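Long-range contacts in adenylate cyclase (Hippeastrum hybrid cultivar, PDB 6YP4), which acts dominantly as a triphosphatase of the CYTH family, although it was named as a putative adenylyl cyclase: residues A[32-37]-A[52-57]; A[24-29]-A[138-143]; A[1-6]-A[76-81]. One frame throughout, in Å; residues are numbered along the deposited sequence.

Contact 1: A[32-37]-A[52-57]. With GCP (phosphomethylphosphonic acid guanylate ester), chain B.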
loop_
_atom_site.group_PDB
_atom_site.type_symbol
_atom_site.label_atom_id
_atom_site.label_comp_id
_atom_site.label_asym_id
_atom_site.label_seq_id
_atom_site.Cartn_x
_atom_site.Cartn_y
_atom_site.Cartn_z
ATOM N N GLN A 32 -9.838 10.838 -0.456
ATOM C CA GLN A 32 -10.716 9.762 -0.907
ATOM C C GLN A 32 -12.162 10.237 -0.886
ATOM O O GLN A 32 -12.584 10.908 0.064
ATOM C CB GLN A 32 -10.591 8.520 -0.003
ATOM C CG GLN A 32 -9.144 8.205 0.459
ATOM C CD GLN A 32 -9.052 6.986 1.361
ATOM O OE1 GLN A 32 -9.771 6.889 2.347
ATOM N NE2 GLN A 32 -8.160 6.018 1.004
ATOM N N HIS A 33 -12.925 9.888 -1.924
ATOM C CA HIS A 33 -14.388 9.950 -1.878
ATOM C C HIS A 33 -14.930 8.534 -1.993
ATOM O O HIS A 33 -14.655 7.837 -2.978
ATOM C CB HIS A 33 -14.958 10.858 -2.979
ATOM C CG HIS A 33 -14.618 12.313 -2.813
ATOM N ND1 HIS A 33 -13.424 12.857 -3.242
ATOM C CD2 HIS A 33 -15.334 13.350 -2.288
ATOM C CE1 HIS A 33 -13.399 14.146 -2.955
ATOM N NE2 HIS A 33 -14.554 14.477 -2.388
ATOM N N ASN A 34 -15.672 8.100 -0.973
ATOM C CA ASN A 34 -16.212 6.752 -0.890
ATOM C C ASN A 34 -17.692 6.777 -1.258
ATOM O O ASN A 34 -18.473 7.485 -0.616
ATOM C CB ASN A 34 -16.037 6.194 0.524
ATOM C CG ASN A 34 -14.589 6.180 0.980
ATOM O OD1 ASN A 34 -13.765 5.486 0.401
ATOM N ND2 ASN A 34 -14.289 6.886 2.072
ATOM N N LEU A 35 -18.086 6.004 -2.269
ATOM C CA LEU A 35 -19.497 5.862 -2.616
ATOM C C LEU A 35 -19.947 4.412 -2.475
ATOM O O LEU A 35 -19.164 3.479 -2.681
ATOM C CB LEU A 35 -19.781 6.349 -4.032
ATOM C CG LEU A 35 -19.810 7.865 -4.180
ATOM C CD1 LEU A 35 -18.411 8.463 -4.155
ATOM C CD2 LEU A 35 -20.517 8.221 -5.459
ATOM N N PHE A 36 -21.226 4.220 -2.140
ATOM C CA PHE A 36 -21.751 2.899 -1.809
ATOM C C PHE A 36 -23.020 2.593 -2.598
ATOM O O PHE A 36 -23.770 3.495 -2.994
ATOM C CB PHE A 36 -22.034 2.777 -0.301
ATOM C CG PHE A 36 -20.823 2.984 0.550
ATOM C CD1 PHE A 36 -20.458 4.266 0.950
ATOM C CD2 PHE A 36 -20.040 1.908 0.943
ATOM C CE1 PHE A 36 -19.337 4.477 1.719
ATOM C CE2 PHE A 36 -18.911 2.113 1.705
ATOM C CZ PHE A 36 -18.565 3.397 2.105
ATOM N N PHE A 37 -23.257 1.294 -2.806
ATOM C CA PHE A 37 -24.290 0.803 -3.710
ATOM C C PHE A 37 -24.939 -0.445 -3.131
ATOM O O PHE A 37 -24.305 -1.196 -2.384
ATOM C CB PHE A 37 -23.694 0.485 -5.100
ATOM C CG PHE A 37 -22.980 1.630 -5.717
ATOM C CD1 PHE A 37 -23.644 2.465 -6.603
ATOM C CD2 PHE A 37 -21.648 1.892 -5.398
ATOM C CE1 PHE A 37 -22.994 3.533 -7.176
ATOM C CE2 PHE A 37 -20.987 2.960 -5.959
ATOM C CZ PHE A 37 -21.657 3.791 -6.850
ATOM N N ARG A 52 -18.465 -0.777 -2.156
ATOM C CA ARG A 52 -17.903 0.570 -2.170
ATOM C C ARG A 52 -17.122 0.803 -3.454
ATOM O O ARG A 52 -16.351 -0.062 -3.882
ATOM C CB ARG A 52 -16.964 0.766 -0.967
ATOM C CG ARG A 52 -16.367 2.188 -0.769
ATOM C CD ARG A 52 -15.402 2.206 0.433
ATOM N NE ARG A 52 -14.192 1.406 0.205
ATOM C CZ ARG A 52 -13.387 0.958 1.170
ATOM N NH1 ARG A 52 -13.653 1.213 2.442
ATOM N NH2 ARG A 52 -12.307 0.253 0.864
ATOM N N ILE A 53 -17.318 1.974 -4.064
ATOM C CA ILE A 53 -16.419 2.482 -5.098
ATOM C C ILE A 53 -15.724 3.718 -4.532
ATOM O O ILE A 53 -16.379 4.702 -4.167
ATOM C CB ILE A 53 -17.158 2.784 -6.411
ATOM C CG1 ILE A 53 -17.759 1.493 -7.008
ATOM C CG2 ILE A 53 -16.211 3.431 -7.438
ATOM C CD1 ILE A 53 -18.518 1.715 -8.319
ATOM N N ARG A 54 -14.400 3.649 -4.411
ATOM C CA ARG A 54 -13.607 4.731 -3.831
ATOM C C ARG A 54 -12.817 5.444 -4.918
ATOM O O ARG A 54 -12.105 4.802 -5.703
ATOM C CB ARG A 54 -12.652 4.205 -2.752
ATOM C CG ARG A 54 -11.550 5.214 -2.345
ATOM C CD ARG A 54 -10.631 4.642 -1.262
ATOM N NE ARG A 54 -11.289 4.417 0.031
ATOM C CZ ARG A 54 -10.800 3.610 0.967
ATOM N NH1 ARG A 54 -9.671 2.944 0.736
ATOM N NH2 ARG A 54 -11.441 3.448 2.122
ATOM N N PHE A 55 -12.917 6.770 -4.937
ATOM C CA PHE A 55 -12.154 7.611 -5.851
ATOM C C PHE A 55 -11.052 8.324 -5.080
ATOM O O PHE A 55 -11.310 8.875 -4.005
ATOM C CB PHE A 55 -13.075 8.633 -6.534
ATOM C CG PHE A 55 -14.166 8.007 -7.354
ATOM C CD1 PHE A 55 -13.903 7.500 -8.613
ATOM C CD2 PHE A 55 -15.452 7.929 -6.867
ATOM C CE1 PHE A 55 -14.913 6.914 -9.370
ATOM C CE2 PHE A 55 -16.464 7.343 -7.613
ATOM C CZ PHE A 55 -16.198 6.842 -8.864
ATOM N N TYR A 56 -9.825 8.302 -5.617
ATOM C CA TYR A 56 -8.683 8.990 -5.017
ATOM C C TYR A 56 -8.427 10.301 -5.751
ATOM O O TYR A 56 -8.399 10.330 -6.989
ATOM C CB TYR A 56 -7.403 8.124 -5.052
ATOM C CG TYR A 56 -7.393 6.947 -4.063
ATOM C CD1 TYR A 56 -8.076 5.776 -4.338
ATOM C CD2 TYR A 56 -6.689 7.018 -2.867
ATOM C CE1 TYR A 56 -8.064 4.703 -3.454
ATOM C CE2 TYR A 56 -6.663 5.938 -1.975
ATOM C CZ TYR A 56 -7.354 4.786 -2.280
ATOM O OH TYR A 56 -7.348 3.712 -1.401
ATOM N N ASP A 57 -8.251 11.380 -4.981
ATOM C CA ASP A 57 -7.872 12.723 -5.459
ATOM C C ASP A 57 -8.812 13.122 -6.593
ATOM O O ASP A 57 -10.038 13.023 -6.435
ATOM C CB ASP A 57 -6.391 12.739 -5.820
ATOM C CG ASP A 57 -5.512 12.403 -4.655
ATOM O OD1 ASP A 57 -5.931 12.653 -3.509
ATOM O OD2 ASP A 57 -4.399 11.896 -4.881
HETATM P PG GCP B . -11.471 1.528 7.192
HETATM O O1G GCP B . -11.314 1.621 8.681
HETATM O O2G GCP B . -11.571 2.909 6.583
HETATM O O3G GCP B . -12.704 0.724 6.863
HETATM C C3B GCP B . -9.992 0.691 6.521
HETATM P PB GCP B . -10.209 0.497 4.690
HETATM O O1B GCP B . -11.616 0.130 4.318
HETATM O O2B GCP B . -9.736 1.729 3.960
HETATM O O3A GCP B . -9.231 -0.759 4.281
HETATM P PA GCP B . -8.893 -1.033 2.696
HETATM O O1A GCP B . -8.977 -2.535 2.487
HETATM O O2A GCP B . -9.956 -0.336 1.873
HETATM O "O5'" GCP B . -7.376 -0.402 2.310
HETATM C "C5'" GCP B . -6.521 0.015 3.366
HETATM C "C4'" GCP B . -6.043 -1.218 4.246
HETATM O "O4'" GCP B . -5.573 -2.449 3.412
HETATM C "C3'" GCP B . -5.021 -0.869 4.929
HETATM O "O3'" GCP B . -5.136 -1.374 6.283
HETATM C "C2'" GCP B . -3.663 -1.439 4.129
HETATM O "O2'" GCP B . -2.633 -1.951 5.056
HETATM C "C1'" GCP B . -4.019 -2.317 3.272
HETATM N N9 GCP B . -3.643 -1.853 1.877
HETATM C C8 GCP B . -4.538 -1.228 1.104
HETATM N N7 GCP B . -3.961 -0.923 -0.073
HETATM C C5 GCP B . -2.694 -1.363 -0.027
HETATM C C6 GCP B . -1.656 -1.317 -0.955
HETATM O O6 GCP B . -1.829 -0.814 -2.015
HETATM N N1 GCP B . -0.467 -1.839 -0.652
HETATM C C2 GCP B . -0.270 -2.416 0.564
HETATM N N2 GCP B . 1.072 -2.953 0.783
HETATM N N3 GCP B . -1.282 -2.460 1.472
HETATM C C4 GCP B . -2.494 -1.933 1.174
#

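Contact 2: A[24-29]-A[138-143]. With GCP (phosphomethylphosphonic acid guanylate ester), chain C.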
loop_
_atom_site.group_PDB
_atom_site.type_symbol
_atom_site.label_atom_id
_atom_site.label_comp_id
_atom_site.label_asym_id
_atom_site.label_seq_id
_atom_site.Cartn_x
_atom_site.Cartn_y
_atom_site.Cartn_z
ATOM N N PRO A 24 7.857 12.386 11.209
ATOM C CA PRO A 24 9.093 11.739 10.730
ATOM C C PRO A 24 8.857 10.447 9.978
ATOM O O PRO A 24 9.802 9.945 9.345
ATOM C CB PRO A 24 9.891 11.490 12.019
ATOM C CG PRO A 24 9.327 12.465 13.010
ATOM C CD PRO A 24 7.885 12.549 12.676
ATOM N N PHE A 25 7.641 9.900 9.995
ATOM C CA PHE A 25 7.371 8.623 9.345
ATOM C C PHE A 25 6.464 8.760 8.133
ATOM O O PHE A 25 6.052 7.744 7.557
ATOM C CB PHE A 25 6.777 7.648 10.362
ATOM C CG PHE A 25 7.568 7.568 11.633
ATOM C CD1 PHE A 25 8.683 6.744 11.721
ATOM C CD2 PHE A 25 7.213 8.327 12.730
ATOM C CE1 PHE A 25 9.426 6.684 12.887
ATOM C CE2 PHE A 25 7.945 8.271 13.898
ATOM C CZ PHE A 25 9.052 7.453 13.983
ATOM N N HIS A 26 6.200 9.987 7.699
ATOM C CA HIS A 26 5.169 10.234 6.708
ATOM C C HIS A 26 5.563 9.679 5.344
ATOM O O HIS A 26 6.659 9.952 4.836
ATOM C CB HIS A 26 4.913 11.730 6.605
ATOM C CG HIS A 26 3.894 12.087 5.575
ATOM N ND1 HIS A 26 4.231 12.540 4.319
ATOM C CD2 HIS A 26 2.539 12.064 5.621
ATOM C CE1 HIS A 26 3.128 12.781 3.633
ATOM N NE2 HIS A 26 2.087 12.493 4.399
ATOM N N LEU A 27 4.649 8.927 4.741
ATOM C CA LEU A 27 4.812 8.372 3.404
ATOM C C LEU A 27 3.973 9.081 2.354
ATOM O O LEU A 27 4.473 9.366 1.269
ATOM C CB LEU A 27 4.446 6.881 3.403
ATOM C CG LEU A 27 4.498 6.171 2.045
ATOM C CD1 LEU A 27 5.920 6.192 1.507
ATOM C CD2 LEU A 27 3.996 4.745 2.120
ATOM N N LYS A 28 2.700 9.376 2.632
ATOM C CA LYS A 28 1.852 10.020 1.638
ATOM C C LYS A 28 0.565 10.478 2.317
ATOM O O LYS A 28 0.197 9.973 3.378
ATOM C CB LYS A 28 1.522 9.080 0.465
ATOM C CG LYS A 28 0.797 7.808 0.898
ATOM C CD LYS A 28 0.683 6.793 -0.241
ATOM C CE LYS A 28 -0.062 5.547 0.205
ATOM N NZ LYS A 28 -0.568 4.722 -0.943
ATOM N N THR A 29 -0.119 11.426 1.680
ATOM C CA THR A 29 -1.451 11.863 2.105
ATOM C C THR A 29 -2.308 12.018 0.855
ATOM O O THR A 29 -1.874 12.656 -0.107
ATOM C CB THR A 29 -1.389 13.193 2.875
ATOM O OG1 THR A 29 -0.541 13.030 4.017
ATOM C CG2 THR A 29 -2.831 13.703 3.316
ATOM N N ALA A 138 -3.651 10.088 5.791
ATOM C CA ALA A 138 -2.210 10.258 5.868
ATOM C C ALA A 138 -1.602 8.922 6.269
ATOM O O ALA A 138 -2.049 8.309 7.243
ATOM C CB ALA A 138 -1.855 11.358 6.884
ATOM N N VAL A 139 -0.613 8.455 5.500
ATOM C CA VAL A 139 -0.047 7.116 5.654
ATOM C C VAL A 139 1.374 7.236 6.177
ATOM O O VAL A 139 2.143 8.085 5.713
ATOM C CB VAL A 139 -0.050 6.327 4.327
ATOM C CG1 VAL A 139 0.377 4.866 4.546
ATOM C CG2 VAL A 139 -1.404 6.408 3.660
ATOM N N TYR A 140 1.731 6.348 7.111
ATOM C CA TYR A 140 3.022 6.352 7.788
ATOM C C TYR A 140 3.583 4.939 7.811
ATOM O O TYR A 140 2.849 3.981 8.073
ATOM C CB TYR A 140 2.887 6.886 9.241
ATOM C CG TYR A 140 2.241 8.250 9.302
ATOM C CD1 TYR A 140 0.857 8.394 9.354
ATOM C CD2 TYR A 140 3.021 9.400 9.247
ATOM C CE1 TYR A 140 0.276 9.648 9.376
ATOM C CE2 TYR A 140 2.457 10.649 9.254
ATOM C CZ TYR A 140 1.086 10.770 9.341
ATOM O OH TYR A 140 0.542 12.023 9.334
ATOM N N ARG A 141 4.888 4.808 7.547
ATOM C CA ARG A 141 5.619 3.567 7.801
ATOM C C ARG A 141 6.347 3.711 9.137
ATOM O O ARG A 141 7.276 4.520 9.261
ATOM C CB ARG A 141 6.597 3.251 6.670
ATOM C CG ARG A 141 7.409 2.009 6.943
ATOM C CD ARG A 141 8.242 1.561 5.719
ATOM N NE ARG A 141 7.423 1.247 4.552
ATOM C CZ ARG A 141 7.336 2.029 3.479
ATOM N NH1 ARG A 141 8.025 3.156 3.435
ATOM N NH2 ARG A 141 6.568 1.690 2.454
ATOM N N TRP A 142 5.929 2.923 10.135
ATOM C CA TRP A 142 6.345 3.051 11.528
ATOM C C TRP A 142 7.330 1.924 11.889
ATOM O O TRP A 142 7.944 1.315 10.994
ATOM C CB TRP A 142 5.081 3.073 12.403
ATOM C CG TRP A 142 5.342 3.496 13.803
ATOM C CD1 TRP A 142 6.167 4.498 14.205
ATOM C CD2 TRP A 142 4.812 2.904 14.998
ATOM N NE1 TRP A 142 6.174 4.580 15.575
ATOM C CE2 TRP A 142 5.353 3.610 16.085
ATOM C CE3 TRP A 142 3.926 1.851 15.250
ATOM C CZ2 TRP A 142 5.034 3.304 17.413
ATOM C CZ3 TRP A 142 3.619 1.542 16.574
ATOM C CH2 TRP A 142 4.172 2.268 17.633
ATOM N N VAL A 143 7.487 1.647 13.195
ATOM C CA VAL A 143 8.414 0.599 13.629
ATOM C C VAL A 143 8.043 -0.751 12.994
ATOM O O VAL A 143 6.868 -1.056 12.744
ATOM C CB VAL A 143 8.478 0.485 15.164
ATOM C CG1 VAL A 143 8.737 1.848 15.803
ATOM C CG2 VAL A 143 7.210 -0.140 15.729
HETATM P PG GCP C . 12.322 -4.512 -3.669
HETATM O O1G GCP C . 12.559 -5.986 -3.526
HETATM O O2G GCP C . 11.932 -4.173 -5.090
HETATM O O3G GCP C . 13.569 -3.760 -3.278
HETATM C C3B GCP C . 10.950 -4.052 -2.553
HETATM P PB GCP C . 10.700 -2.218 -2.658
HETATM O O1B GCP C . 11.998 -1.468 -2.738
HETATM O O2B GCP C . 9.776 -1.867 -3.798
HETATM O O3A GCP C . 9.964 -1.811 -1.245
HETATM P PA GCP C . 9.280 -0.324 -1.093
HETATM O O1A GCP C . 9.648 0.183 0.290
HETATM O O2A GCP C . 9.889 0.572 -2.151
HETATM O "O5'" GCP C . 7.612 -0.427 -1.331
HETATM C "C5'" GCP C . 7.005 -1.712 -1.362
HETATM C "C4'" GCP C . 7.081 -2.424 0.055
HETATM O "O4'" GCP C . 6.699 -1.500 1.252
HETATM C "C3'" GCP C . 6.233 -3.379 0.087
HETATM O "O3'" GCP C . 6.824 -4.547 0.708
HETATM C "C2'" GCP C . 4.877 -2.818 0.899
HETATM O "O2'" GCP C . 4.284 -3.841 1.784
HETATM C "C1'" GCP C . 5.179 -1.750 1.531
HETATM N N9 GCP C . 4.341 -0.596 1.014
HETATM C C8 GCP C . 4.823 0.228 0.076
HETATM N N7 GCP C . 3.894 1.160 -0.206
HETATM C C5 GCP C . 2.824 0.908 0.564
HETATM C C6 GCP C . 1.591 1.545 0.685
HETATM O O6 GCP C . 1.348 2.500 0.024
HETATM N N1 GCP C . 0.683 1.083 1.545
HETATM C C2 GCP C . 0.962 -0.012 2.303
HETATM N N2 GCP C . -0.108 -0.427 3.207
HETATM N N3 GCP C . 2.165 -0.636 2.184
HETATM C C4 GCP C . 3.095 -0.174 1.315
#

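Contact 3: A[1-6]-A[76-81]. With MG (magnesium ion), chain D; MG (magnesium ion), chain E; GCP (phosphomethylphosphonic acid guanylate ester), chain B.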
loop_
_atom_site.group_PDB
_atom_site.type_symbol
_atom_site.label_atom_id
_atom_site.label_comp_id
_atom_site.label_asym_id
_atom_site.label_seq_id
_atom_site.Cartn_x
_atom_site.Cartn_y
_atom_site.Cartn_z
ATOM N N MET A 1 -9.128 -13.092 5.466
ATOM C CA MET A 1 -9.557 -12.323 6.630
ATOM C C MET A 1 -8.634 -11.132 6.832
ATOM O O MET A 1 -7.413 -11.287 6.878
ATOM C CB MET A 1 -9.574 -13.197 7.886
ATOM C CG MET A 1 -10.365 -12.607 9.036
ATOM S SD MET A 1 -12.112 -12.398 8.620
ATOM C CE MET A 1 -12.890 -13.336 9.936
ATOM N N GLU A 2 -9.226 -9.938 6.913
ATOM C CA GLU A 2 -8.491 -8.688 7.077
ATOM C C GLU A 2 -8.566 -8.262 8.540
ATOM O O GLU A 2 -9.664 -8.114 9.089
ATOM C CB GLU A 2 -9.070 -7.605 6.166
ATOM C CG GLU A 2 -8.277 -6.318 6.129
ATOM C CD GLU A 2 -7.196 -6.330 5.063
ATOM O OE1 GLU A 2 -6.810 -7.430 4.616
ATOM O OE2 GLU A 2 -6.730 -5.240 4.673
ATOM N N ILE A 3 -7.407 -8.069 9.167
ATOM C CA ILE A 3 -7.315 -7.723 10.582
ATOM C C ILE A 3 -6.678 -6.348 10.723
ATOM O O ILE A 3 -5.575 -6.110 10.214
ATOM C CB ILE A 3 -6.510 -8.775 11.362
ATOM C CG1 ILE A 3 -7.162 -10.151 11.215
ATOM C CG2 ILE A 3 -6.410 -8.377 12.825
ATOM C CD1 ILE A 3 -6.739 -11.159 12.262
ATOM N N GLU A 4 -7.366 -5.446 11.431
ATOM C CA GLU A 4 -6.861 -4.101 11.664
ATOM C C GLU A 4 -7.102 -3.695 13.111
ATOM O O GLU A 4 -8.068 -4.125 13.758
ATOM C CB GLU A 4 -7.502 -3.054 10.726
ATOM C CG GLU A 4 -6.678 -2.765 9.469
ATOM C CD GLU A 4 -6.980 -1.424 8.818
ATOM O OE1 GLU A 4 -8.083 -1.271 8.255
ATOM O OE2 GLU A 4 -6.106 -0.529 8.851
ATOM N N ILE A 5 -6.193 -2.885 13.621
ATOM C CA ILE A 5 -6.387 -2.167 14.875
ATOM C C ILE A 5 -7.076 -0.859 14.513
ATOM O O ILE A 5 -6.749 -0.249 13.491
ATOM C CB ILE A 5 -5.040 -1.925 15.585
ATOM C CG1 ILE A 5 -4.284 -3.248 15.775
ATOM C CG2 ILE A 5 -5.231 -1.200 16.897
ATOM C CD1 ILE A 5 -5.054 -4.268 16.525
ATOM N N LYS A 6 -8.058 -0.429 15.310
ATOM C CA LYS A 6 -8.805 0.787 14.986
ATOM C C LYS A 6 -9.061 1.573 16.264
ATOM O O LYS A 6 -9.838 1.137 17.121
ATOM C CB LYS A 6 -10.116 0.459 14.267
ATOM C CG LYS A 6 -9.926 -0.104 12.862
ATOM C CD LYS A 6 -11.241 -0.245 12.118
ATOM C CE LYS A 6 -11.027 -0.752 10.704
ATOM N NZ LYS A 6 -12.327 -0.861 9.983
ATOM N N VAL A 76 -9.987 -4.277 17.924
ATOM C CA VAL A 76 -9.507 -5.189 16.892
ATOM C C VAL A 76 -10.634 -5.456 15.909
ATOM O O VAL A 76 -11.756 -5.783 16.312
ATOM C CB VAL A 76 -8.973 -6.491 17.509
ATOM C CG1 VAL A 76 -8.569 -7.472 16.410
ATOM C CG2 VAL A 76 -7.788 -6.163 18.404
ATOM N N SER A 77 -10.340 -5.299 14.621
ATOM C CA SER A 77 -11.301 -5.519 13.549
ATOM C C SER A 77 -10.926 -6.764 12.748
ATOM O O SER A 77 -9.748 -6.992 12.464
ATOM C CB SER A 77 -11.358 -4.297 12.623
ATOM O OG SER A 77 -12.318 -4.476 11.599
ATOM N N HIS A 78 -11.929 -7.581 12.419
ATOM C CA HIS A 78 -11.822 -8.652 11.435
ATOM C C HIS A 78 -12.927 -8.454 10.405
ATOM O O HIS A 78 -14.078 -8.208 10.777
ATOM C CB HIS A 78 -11.988 -10.056 12.049
ATOM C CG HIS A 78 -11.044 -10.374 13.169
ATOM N ND1 HIS A 78 -11.220 -9.903 14.454
ATOM C CD2 HIS A 78 -9.945 -11.163 13.207
ATOM C CE1 HIS A 78 -10.254 -10.366 15.227
ATOM N NE2 HIS A 78 -9.467 -11.134 14.494
ATOM N N VAL A 79 -12.602 -8.562 9.115
ATOM C CA VAL A 79 -13.638 -8.435 8.090
ATOM C C VAL A 79 -13.222 -9.229 6.852
ATOM O O VAL A 79 -12.036 -9.318 6.524
ATOM C CB VAL A 79 -13.938 -6.947 7.769
ATOM C CG1 VAL A 79 -12.784 -6.277 7.028
ATOM C CG2 VAL A 79 -15.246 -6.804 6.987
ATOM N N GLU A 80 -14.209 -9.835 6.186
ATOM C CA GLU A 80 -14.011 -10.496 4.902
ATOM C C GLU A 80 -14.139 -9.463 3.792
ATOM O O GLU A 80 -15.176 -8.803 3.674
ATOM C CB GLU A 80 -15.036 -11.608 4.690
ATOM C CG GLU A 80 -14.909 -12.782 5.618
ATOM C CD GLU A 80 -16.124 -13.686 5.544
ATOM O OE1 GLU A 80 -16.752 -13.935 6.598
ATOM O OE2 GLU A 80 -16.463 -14.125 4.423
ATOM N N GLU A 81 -13.105 -9.326 2.969
ATOM C CA GLU A 81 -13.145 -8.333 1.910
ATOM C C GLU A 81 -12.520 -8.893 0.641
ATOM O O GLU A 81 -11.725 -9.837 0.665
ATOM C CB GLU A 81 -12.453 -7.025 2.332
ATOM C CG GLU A 81 -10.966 -6.917 2.011
ATOM C CD GLU A 81 -10.275 -5.807 2.814
ATOM O OE1 GLU A 81 -10.975 -5.086 3.558
ATOM O OE2 GLU A 81 -9.034 -5.663 2.721
HETATM MG MG MG D . -9.654 -3.785 4.833
HETATM MG MG MG E . -11.212 -3.744 1.500
HETATM P PG GCP B . -11.471 1.528 7.192
HETATM O O1G GCP B . -11.314 1.621 8.681
HETATM O O2G GCP B . -11.571 2.909 6.583
HETATM O O3G GCP B . -12.704 0.724 6.863
HETATM C C3B GCP B . -9.992 0.691 6.521
HETATM P PB GCP B . -10.209 0.497 4.690
HETATM O O1B GCP B . -11.616 0.130 4.318
HETATM O O2B GCP B . -9.736 1.729 3.960
HETATM O O3A GCP B . -9.231 -0.759 4.281
HETATM P PA GCP B . -8.893 -1.033 2.696
HETATM O O1A GCP B . -8.977 -2.535 2.487
HETATM O O2A GCP B . -9.956 -0.336 1.873
HETATM O "O5'" GCP B . -7.376 -0.402 2.310
HETATM C "C5'" GCP B . -6.521 0.015 3.366
HETATM C "C4'" GCP B . -6.043 -1.218 4.246
HETATM O "O4'" GCP B . -5.573 -2.449 3.412
HETATM C "C3'" GCP B . -5.021 -0.869 4.929
HETATM O "O3'" GCP B . -5.136 -1.374 6.283
HETATM C "C2'" GCP B . -3.663 -1.439 4.129
HETATM O "O2'" GCP B . -2.633 -1.951 5.056
HETATM C "C1'" GCP B . -4.019 -2.317 3.272
HETATM N N9 GCP B . -3.643 -1.853 1.877
HETATM C C8 GCP B . -4.538 -1.228 1.104
HETATM N N7 GCP B . -3.961 -0.923 -0.073
HETATM C C5 GCP B . -2.694 -1.363 -0.027
HETATM C C6 GCP B . -1.656 -1.317 -0.955
HETATM O O6 GCP B . -1.829 -0.814 -2.015
HETATM N N1 GCP B . -0.467 -1.839 -0.652
HETATM C C2 GCP B . -0.270 -2.416 0.564
HETATM N N2 GCP B . 1.072 -2.953 0.783
HETATM N N3 GCP B . -1.282 -2.460 1.472
HETATM C C4 GCP B . -2.494 -1.933 1.174
HETATM O O HOH W 1 -10.599 -5.244 9.315
#

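Contact 1: A[32-37]-A[52-57]
The guanidinium of Arg54 has the amide of Gln32 stacked over one face, planes 22° apart and NE2 displaced to the rim, 3.2 Å above the guanidinium plane, while NH2 of Arg52 sits near the rim of the opposite face. The phosphates of the GTP analogue, which both arginines reach, probably offset the closeness of the two cations. Arg54 NH2 donates a hydrogen bond to O2B of GCP (3.0 Å), while Arg52 grips with two nitrogens, NH1 on O1B (3.0 Å) and NH2 on O2A (2.6 Å). The strands carrying them form a regular antiparallel pair in the curled sheet that builds the triphosphate tunnel of CYTH proteins; Gln32, Asn34, Phe36, Arg52, Arg54 and Tyr56 face the tunnel. Bent at chi3 (-66°) after an extended start, Arg54 sets NE beside Asn34, which suits its second-shell place: Asn34 OD1 takes a nearly straight bond from Arg54 NE (2.7 Å, 170°). With an alanine in place of Arg54, O2B would probably lose the hydrogen bond from NH2, and Asn34 OD1 its donor. Gln32 OE1 is held by Asn135. On the other face, Leu35 CD1 approaches the edge of the Phe55 ring at CD2 (4.0 Å).

Contact 2: A[24-29]-A[138-143]
Strands 26-29 and 138-141 run antiparallel with a classic beta bulge, two residues, Leu27 and Lys28, set against the single Val139, whose O takes the N-H of Leu27 at 2.8 Å and, weakly, that of Lys28. The irregularity lies at the dimer contact, at one end of the two long strands of the tunnel sheet. Next to it, Phe25 and Trp142 form a T-shaped pair: planes at 88°, the indole edge bringing CD1 over the centre of the phenyl ring, 3.9 Å above its plane, with Pro24 CB on the opposite face. The indole also meets Phe180 edge-to-face. His26 turns its edge to the face of Tyr140 in an offset edge-to-face pair, His26 CD2 lying 3.9 Å from Tyr140 CE2. Its imidazole has both nitrogens engaged, NE2 with Thr29 OG1 at 2.7 Å and ND1 with Glu84 of the second subunit. Arg141 likewise crosses the interface, pairing with Glu83 of that subunit. A chi1 of 59° tucks CG of Lys28 between its N and C, and the extended chain runs alongside Val139, Lys28 CG 3.8 Å from Val139 CG2. A long chain with a donor at its tip suits the task: NZ gives a hydrogen bond of 3.1 Å to guanine O6 of GCP in the second subunit's tunnel.

Contact 3: A[1-6]-A[76-81]
Segments 1-6 and 76-81 pair as antiparallel strands at 153°, with hydrogen-bonded pairs at Glu2-Val79 and Glu4-Ser77. Glu2, Glu4 and Lys6 are the ExExK signature of the CYTH family, and the alternation of the strand turns all three into the triphosphate tunnel. Lysine suits the place beside the terminal phosphate: with chi1 at -68° and the rest of the chain extended, Lys6 carries NZ to within 3.0 Å of O1G of GCP, in a weak hydrogen bond. Glu81 supplies a metal ligand, and Glu83 is a second magnesium-binding residue; in the conformer given, Glu81 OE1 bridges two magnesium ions, a detail that its second conformer makes uncertain. The carboxylates of Glu2 and Glu81 come together beside the magnesium; both side chains are modelled in two conformers, which makes their exact spacing doubtful. On the other face the residues are mostly apolar. Ile5 CD1 packs on Val76 CG2 at 3.8 Å, under helix 170-183, while Ile3 lies alongside His78, Ile3 CD1 being 3.3 Å from the ring atom CD2 of His78. The bent chain of Met1 brings SD to 3.7 Å from Val79 O and CE against His78 CB. Ser77, a short hydroxyl side chain, turns OG anti to its N (chi1 -178°) and shares one water with Glu2: the molecule lies 3.0 Å from Ser77 OG and donates to Glu2 O at 3.0 Å.

All three contacts are antiparallel pairs of one curled sheet. Contacts 1 and 2 both use strand 26-39, contact 1 nested within the chain loop closed by contact 2, whereas contacts 1 and 3 lie on opposite sides of the chain's centre and reach the same nucleotide. Contact 1 is the buried one, with cationic side chains lining the tunnel; contact 3, partly buried, brings carboxylates, magnesium and a lysine to the other side of the phosphates. Contact 2 is the most peripheral, about 18 Å between its centre and that of the chain; it joins aromatic pairs to a bulge whose residues meet the second subunit, which contact 3 also touches, and it reaches the partner's nucleotide through the base.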